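Local structure of RNase III inhibitor (Mycobacterium tuberculosis, 5M3I) at residues E57-K61 / R62-T66; D134-D137 / V138-L142. The protein is a macro-domain protein named as an RNase III inhibitor, whose single chain folds into a mixed beta-sheet flanked by helices. All blocks are in the same frame, centred on the assembly; numbering follows the deposited sequence.

How the interactions relate
The two local contacts treated here illustrate a helix end and a helix start in one macro domain. Interaction 1 comes first along the chain and closes helix 50-61, where the backbone turns away toward strand 71-74, at one margin of the mixed sheet. Interaction 2 opens helix 135-147, the crossover helix of the beta-alpha-beta unit that runs from strand 120-123 to strand 153-156. The centres of interactions 1 and 2 are about 27 Å apart, on opposite sides of the centre of the chain. Their nearest atoms, about 15 Å apart, do not touch, so the domain ends one helix and begins another at two separate places.

Interaction 1: residues E57-K61 / R62-T66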
ATOM      1  N   GLU A  57       3.478 -11.821  -8.596  1.00 69.65           N
ATOM      2  CA  GLU A  57       4.642 -12.263  -9.363  1.00 71.98           C
ATOM      3  C   GLU A  57       4.266 -12.530 -10.800  1.00 73.63           C
ATOM      4  O   GLU A  57       4.998 -12.139 -11.708  1.00 76.10           O
ATOM      5  CB  GLU A  57       5.273 -13.511  -8.731  1.00 74.71           C
ATOM      6  CG  GLU A  57       6.505 -14.034  -9.438  1.00 80.81           C
ATOM      7  CD  GLU A  57       7.121 -15.236  -8.736  1.00 88.94           C
ATOM      8  OE1 GLU A  57       6.345 -16.164  -8.350  1.00 96.04           O
ATOM      9  OE2 GLU A  57       8.370 -15.249  -8.560  1.00 89.00           O
ATOM     10  N   LYS A  58       3.129 -13.183 -11.030  1.00 76.27           N
ATOM     11  CA  LYS A  58       2.671 -13.405 -12.415  1.00 78.67           C
ATOM     12  C   LYS A  58       2.441 -12.090 -13.141  1.00 72.46           C
ATOM     13  O   LYS A  58       2.893 -11.903 -14.263  1.00 70.80           O
ATOM     14  CB  LYS A  58       1.381 -14.216 -12.478  1.00 83.24           C
ATOM     15  CG  LYS A  58       1.566 -15.702 -12.246  1.00 90.78           C
ATOM     16  CD  LYS A  58       0.546 -16.525 -13.029  1.00 98.02           C
ATOM     17  CE  LYS A  58      -0.898 -16.135 -12.712  1.00102.18           C
ATOM     18  NZ  LYS A  58      -1.845 -16.771 -13.664  1.00106.81           N
ATOM     19  N   ALA A  59       1.743 -11.176 -12.475  1.00 68.45           N
ATOM     20  CA  ALA A  59       1.458  -9.872 -13.038  1.00 65.11           C
ATOM     21  C   ALA A  59       2.722  -9.076 -13.336  1.00 63.36           C
ATOM     22  O   ALA A  59       2.768  -8.336 -14.328  1.00 64.64           O
ATOM     23  CB  ALA A  59       0.548  -9.089 -12.127  1.00 64.66           C
ATOM     24  N   CYS A  60       3.736  -9.206 -12.488  1.00 63.20           N
ATOM     25  CA  CYS A  60       4.995  -8.501 -12.733  1.00 65.16           C
ATOM     26  C   CYS A  60       5.714  -9.056 -13.973  1.00 70.67           C
ATOM     27  O   CYS A  60       6.229  -8.271 -14.769  1.00 64.50           O
ATOM     28  CB  CYS A  60       5.900  -8.554 -11.516  1.00 64.63           C
ATOM     29  SG  CYS A  60       5.431  -7.443 -10.167  1.00 61.78           S
ATOM     30  N   LYS A  61       5.728 -10.388 -14.129  1.00 76.84           N
ATOM     31  CA  LYS A  61       6.382 -11.037 -15.291  1.00 84.21           C
ATOM     32  C   LYS A  61       5.709 -10.600 -16.570  1.00 84.16           C
ATOM     33  O   LYS A  61       6.360 -10.418 -17.572  1.00 85.67           O
ATOM     34  CB  LYS A  61       6.316 -12.573 -15.252  1.00 93.40           C
ATOM     35  CG  LYS A  61       6.908 -13.252 -14.024  1.00 98.37           C
ATOM     36  CD  LYS A  61       8.354 -13.668 -14.210  1.00105.78           C
ATOM     37  CE  LYS A  61       9.002 -13.964 -12.861  1.00109.82           C
ATOM     38  NZ  LYS A  61      10.463 -14.192 -13.027  1.00115.61           N
ATOM     39  N   ARG A  62       4.404 -10.397 -16.522  1.00 84.52           N
ATOM     40  CA  ARG A  62       3.688  -9.947 -17.693  1.00 83.91           C
ATOM     41  C   ARG A  62       3.675  -8.433 -17.905  1.00 78.87           C
ATOM     42  O   ARG A  62       2.990  -7.973 -18.803  1.00 79.08           O
ATOM     43  CB  ARG A  62       2.271 -10.540 -17.672  1.00 91.06           C
ATOM     44  CG  ARG A  62       2.313 -12.070 -17.725  1.00 95.71           C
ATOM     45  CD  ARG A  62       0.937 -12.701 -17.770  1.00100.97           C
ATOM     46  NE  ARG A  62       0.202 -12.383 -16.555  1.00105.07           N
ATOM     47  CZ  ARG A  62      -0.995 -12.875 -16.229  1.00115.37           C
ATOM     48  NH1 ARG A  62      -1.627 -13.742 -17.036  1.00116.65           N
ATOM     49  NH2 ARG A  62      -1.558 -12.499 -15.067  1.00109.41           N
ATOM     50  N   GLY A  63       4.367  -7.652 -17.074  1.00 74.90           N
ATOM     51  CA  GLY A  63       4.378  -6.190 -17.218  1.00 71.87           C
ATOM     52  C   GLY A  63       3.094  -5.444 -16.796  1.00 71.21           C
ATOM     53  O   GLY A  63       2.898  -4.267 -17.149  1.00 70.67           O
ATOM     54  N   GLU A  64       2.260  -6.077 -15.980  1.00 69.07           N
ATOM     55  CA  GLU A  64       0.954  -5.505 -15.572  1.00 72.09           C
ATOM     56  C   GLU A  64       1.049  -4.573 -14.352  1.00 65.93           C
ATOM     57  O   GLU A  64       0.147  -3.762 -14.113  1.00 64.19           O
ATOM     58  CB  GLU A  64      -0.063  -6.625 -15.260  1.00 76.53           C
ATOM     59  CG  GLU A  64      -0.544  -7.418 -16.469  1.00 81.59           C
ATOM     60  CD  GLU A  64      -1.233  -8.748 -16.109  1.00 87.50           C
ATOM     61  OE1 GLU A  64      -1.679  -8.954 -14.946  1.00 85.92           O
ATOM     62  OE2 GLU A  64      -1.339  -9.600 -17.025  1.00 92.44           O
ATOM     63  N   VAL A  65       2.133  -4.694 -13.583  1.00 62.56           N
ATOM     64  CA  VAL A  65       2.390  -3.829 -12.421  1.00 58.75           C
ATOM     65  C   VAL A  65       3.282  -2.664 -12.853  1.00 58.03           C
ATOM     66  O   VAL A  65       4.411  -2.876 -13.293  1.00 61.01           O
ATOM     67  CB  VAL A  65       3.058  -4.619 -11.285  1.00 60.51           C
ATOM     68  CG1 VAL A  65       3.220  -3.768 -10.035  1.00 61.09           C
ATOM     69  CG2 VAL A  65       2.247  -5.851 -10.950  1.00 63.18           C
ATOM     70  N   THR A  66       2.791  -1.439 -12.648  1.00 58.27           N
ATOM     71  CA  THR A  66       3.460  -0.221 -12.998  1.00 57.11           C
ATOM     72  C   THR A  66       3.257   0.861 -11.956  1.00 55.64           C
ATOM     73  O   THR A  66       2.282   0.857 -11.193  1.00 53.27           O
ATOM     74  CB  THR A  66       2.892   0.357 -14.331  1.00 65.83           C
ATOM     75  OG1 THR A  66       1.458   0.380 -14.282  1.00 67.03           O
ATOM     76  CG2 THR A  66       3.337  -0.501 -15.527  1.00 68.62           C
TER
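A59 and V65 meet at the C-terminal turn of helix 50-61, which closes in a Schellman motif with G63 at positive phi. The chain doubles back far enough for the methyl CG2 of V65 to lie 3.8 Å from A59 CB and 3.6 Å from C60 SG, so one branch bridges two successive helical residues. That branch sits beside its own backbone N, anti to the carbonyl carbon, while CG1 is the branch anti to N (chi1 -175°). This apolar contact accompanies the two backbone bonds of the motif: E64 N donates to A59 O at 2.8 Å, and G63 N reaches C60 O from above the carbonyl plane. R62 N still makes a helical bond to K58 O.

On the more exposed side, the side chain of E64 runs extended past the same alanine, bringing OE1 within 3.6 Å of A59 CB. R62 sets its CG against K58 O through chi1 (-62°), and a bend at chi3 then turns NE toward E64. This NE lies 3.2 Å from E64 OE2, a salt bridge of charges alone, because that oxygen sits over one face of the guanidinium, 3.0 Å above its plane.

Interaction 2: residues D134-D137 / V138-L142; sequences DWED and VEQRL
R141 reaches back one turn to D137, where its NH1 donates to the backbone oxygen D137 O at 2.9 Å. The acceptor lies at the edge of the guanidinium, in its plane, yet the nitrogen approaches from above the carbonyl plane, and the N-H...O angle is a moderate 151°. R141 N also bonds weakly to this oxygen, so D137 O is gripped twice by one residue. An extended run from CG to NE, turned at chi4 (76°), brings NH1 back to the carbonyl. Through NE the arginine forms a salt bridge with D103 of helix 99-115.

Among the backbone bonds, E139 N to W135 O is short at 2.7 Å and nearly straight, while V138 N binds D134 O. D134 is the N-cap of helix 135-147, and its OD1 accepts a weak capping bond from E136 N. This is how the crossover helix of the unit joining strands 120-123 and 153-156 begins.

Outward from the backbone, E139 lies over the indole of W135. Its CB stands 3.7 Å from the centroid of the six-membered ring, a CH-pi contact over the face. The glutamate, extended beyond CG, then crosses the ring at a slant, until OE2 is 3.2 Å from W135 CZ2, with carboxylate and ring planes 60° apart. W135 also packs on P125, P158 and P159, and on I156 of strand 153-156. Further down the helix, L142 brings CD1 to 4.3 Å from W135 CZ3, and its side chain also touches I156 and L106.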
ATOM      1  N   ASP A 134      11.680  11.249   2.398  1.00 65.32           N
ATOM      2  CA  ASP A 134      11.479  11.927   3.674  1.00 68.71           C
ATOM      3  C   ASP A 134      10.061  11.683   4.218  1.00 67.10           C
ATOM      4  O   ASP A 134       9.067  11.910   3.501  1.00 66.04           O
ATOM      5  CB  ASP A 134      11.678  13.418   3.459  1.00 75.26           C
ATOM      6  CG  ASP A 134      12.014  14.160   4.731  1.00 81.02           C
ATOM      7  OD1 ASP A 134      11.303  13.998   5.736  1.00 84.05           O
ATOM      8  OD2 ASP A 134      13.010  14.922   4.725  1.00 85.66           O
ATOM      9  N   TRP A 135       9.952  11.228   5.470  1.00 65.04           N
ATOM     10  CA  TRP A 135       8.640  10.903   6.074  1.00 63.28           C
ATOM     11  C   TRP A 135       7.669  12.069   5.990  1.00 62.59           C
ATOM     12  O   TRP A 135       6.525  11.932   5.575  1.00 60.76           O
ATOM     13  CB  TRP A 135       8.790  10.450   7.533  1.00 62.86           C
ATOM     14  CG  TRP A 135       7.451  10.305   8.339  1.00 62.56           C
ATOM     15  CD1 TRP A 135       7.189  10.781   9.595  1.00 63.57           C
ATOM     16  CD2 TRP A 135       6.274   9.618   7.930  1.00 58.85           C
ATOM     17  NE1 TRP A 135       5.918  10.448   9.980  1.00 60.67           N
ATOM     18  CE2 TRP A 135       5.336   9.735   8.969  1.00 59.58           C
ATOM     19  CE3 TRP A 135       5.924   8.899   6.788  1.00 59.30           C
ATOM     20  CZ2 TRP A 135       4.068   9.174   8.893  1.00 56.75           C
ATOM     21  CZ3 TRP A 135       4.662   8.368   6.704  1.00 57.24           C
ATOM     22  CH2 TRP A 135       3.753   8.496   7.763  1.00 57.39           C
ATOM     23  N   GLU A 136       8.129  13.216   6.414  1.00 62.89           N
ATOM     24  CA  GLU A 136       7.262  14.366   6.533  1.00 62.62           C
ATOM     25  C   GLU A 136       6.670  14.696   5.174  1.00 62.95           C
ATOM     26  O   GLU A 136       5.516  15.135   5.088  1.00 65.28           O
ATOM     27  CB  GLU A 136       8.036  15.539   7.134  1.00 65.85           C
ATOM     28  CG  GLU A 136       7.193  16.743   7.425  1.00 68.58           C
ATOM     29  CD  GLU A 136       7.958  17.845   8.121  1.00 73.89           C
ATOM     30  OE1 GLU A 136       9.068  17.613   8.675  1.00 77.02           O
ATOM     31  OE2 GLU A 136       7.439  18.973   8.105  1.00 81.01           O
ATOM     32  N   ASP A 137       7.438  14.489   4.101  1.00 64.08           N
ATOM     33  CA  ASP A 137       6.941  14.737   2.743  1.00 64.31           C
ATOM     34  C   ASP A 137       5.794  13.787   2.381  1.00 62.51           C
ATOM     35  O   ASP A 137       4.810  14.201   1.769  1.00 63.20           O
ATOM     36  CB  ASP A 137       8.052  14.543   1.698  1.00 66.83           C
ATOM     37  CG  ASP A 137       9.073  15.665   1.689  1.00 72.54           C
ATOM     38  OD1 ASP A 137       8.775  16.765   2.236  1.00 78.29           O
ATOM     39  OD2 ASP A 137      10.143  15.466   1.085  1.00 72.11           O
ATOM     40  N   VAL A 138       6.023  12.507   2.658  1.00 58.75           N
ATOM     41  CA  VAL A 138       5.099  11.446   2.343  1.00 55.85           C
ATOM     42  C   VAL A 138       3.871  11.557   3.244  1.00 54.89           C
ATOM     43  O   VAL A 138       2.753  11.500   2.752  1.00 53.94           O
ATOM     44  CB  VAL A 138       5.743  10.078   2.545  1.00 57.44           C
ATOM     45  CG1 VAL A 138       4.712   8.956   2.352  1.00 59.34           C
ATOM     46  CG2 VAL A 138       6.905   9.887   1.572  1.00 56.82           C
ATOM     47  N   GLU A 139       4.068  11.845   4.521  1.00 53.96           N
ATOM     48  CA  GLU A 139       2.945  12.038   5.454  1.00 54.04           C
ATOM     49  C   GLU A 139       1.992  13.145   5.003  1.00 53.33           C
ATOM     50  O   GLU A 139       0.789  12.955   5.022  1.00 52.93           O
ATOM     51  CB  GLU A 139       3.458  12.298   6.870  1.00 55.05           C
ATOM     52  CG  GLU A 139       2.406  12.408   7.939  1.00 52.92           C
ATOM     53  CD  GLU A 139       2.985  12.776   9.294  1.00 57.57           C
ATOM     54  OE1 GLU A 139       3.509  13.911   9.436  1.00 63.14           O
ATOM     55  OE2 GLU A 139       2.950  11.925  10.208  1.00 54.29           O
ATOM     56  N   GLN A 140       2.529  14.268   4.531  1.00 58.03           N
ATOM     57  CA  GLN A 140       1.701  15.345   3.945  1.00 60.51           C
ATOM     58  C   GLN A 140       0.825  14.830   2.825  1.00 57.28           C
ATOM     59  O   GLN A 140      -0.359  15.117   2.786  1.00 59.17           O
ATOM     60  CB  GLN A 140       2.544  16.476   3.384  1.00 63.28           C
ATOM     61  CG  GLN A 140       3.094  17.396   4.444  1.00 68.26           C
ATOM     62  CD  GLN A 140       4.243  18.282   3.913  1.00 72.13           C
ATOM     63  OE1 GLN A 140       4.355  18.514   2.683  1.00 73.20           O
ATOM     64  NE2 GLN A 140       5.125  18.722   4.815  1.00 69.81           N
ATOM     65  N   ARG A 141       1.425  14.094   1.910  1.00 57.30           N
ATOM     66  CA  ARG A 141       0.692  13.606   0.753  1.00 56.91           C
ATOM     67  C   ARG A 141      -0.358  12.594   1.145  1.00 54.67           C
ATOM     68  O   ARG A 141      -1.471  12.630   0.635  1.00 57.85           O
ATOM     69  CB  ARG A 141       1.626  13.034  -0.282  1.00 55.94           C
ATOM     70  CG  ARG A 141       2.432  14.112  -0.977  1.00 58.02           C
ATOM     71  CD  ARG A 141       3.676  13.523  -1.624  1.00 57.71           C
ATOM     72  NE  ARG A 141       4.343  14.514  -2.456  1.00 61.82           N
ATOM     73  CZ  ARG A 141       5.087  15.516  -1.993  1.00 63.46           C
ATOM     74  NH1 ARG A 141       5.289  15.685  -0.698  1.00 64.48           N
ATOM     75  NH2 ARG A 141       5.639  16.364  -2.838  1.00 65.71           N
ATOM     76  N   LEU A 142      -0.023  11.720   2.053  1.00 54.03           N
ATOM     77  CA  LEU A 142      -0.974  10.740   2.528  1.00 53.30           C
ATOM     78  C   LEU A 142      -2.174  11.418   3.161  1.00 54.25           C
ATOM     79  O   LEU A 142      -3.325  11.052   2.837  1.00 50.47           O
ATOM     80  CB  LEU A 142      -0.354   9.784   3.535  1.00 54.03           C
ATOM     81  CG  LEU A 142       0.580   8.719   2.987  1.00 55.12           C
ATOM     82  CD1 LEU A 142       1.241   7.959   4.128  1.00 54.37           C
ATOM     83  CD2 LEU A 142      -0.184   7.735   2.130  1.00 58.03           C
TER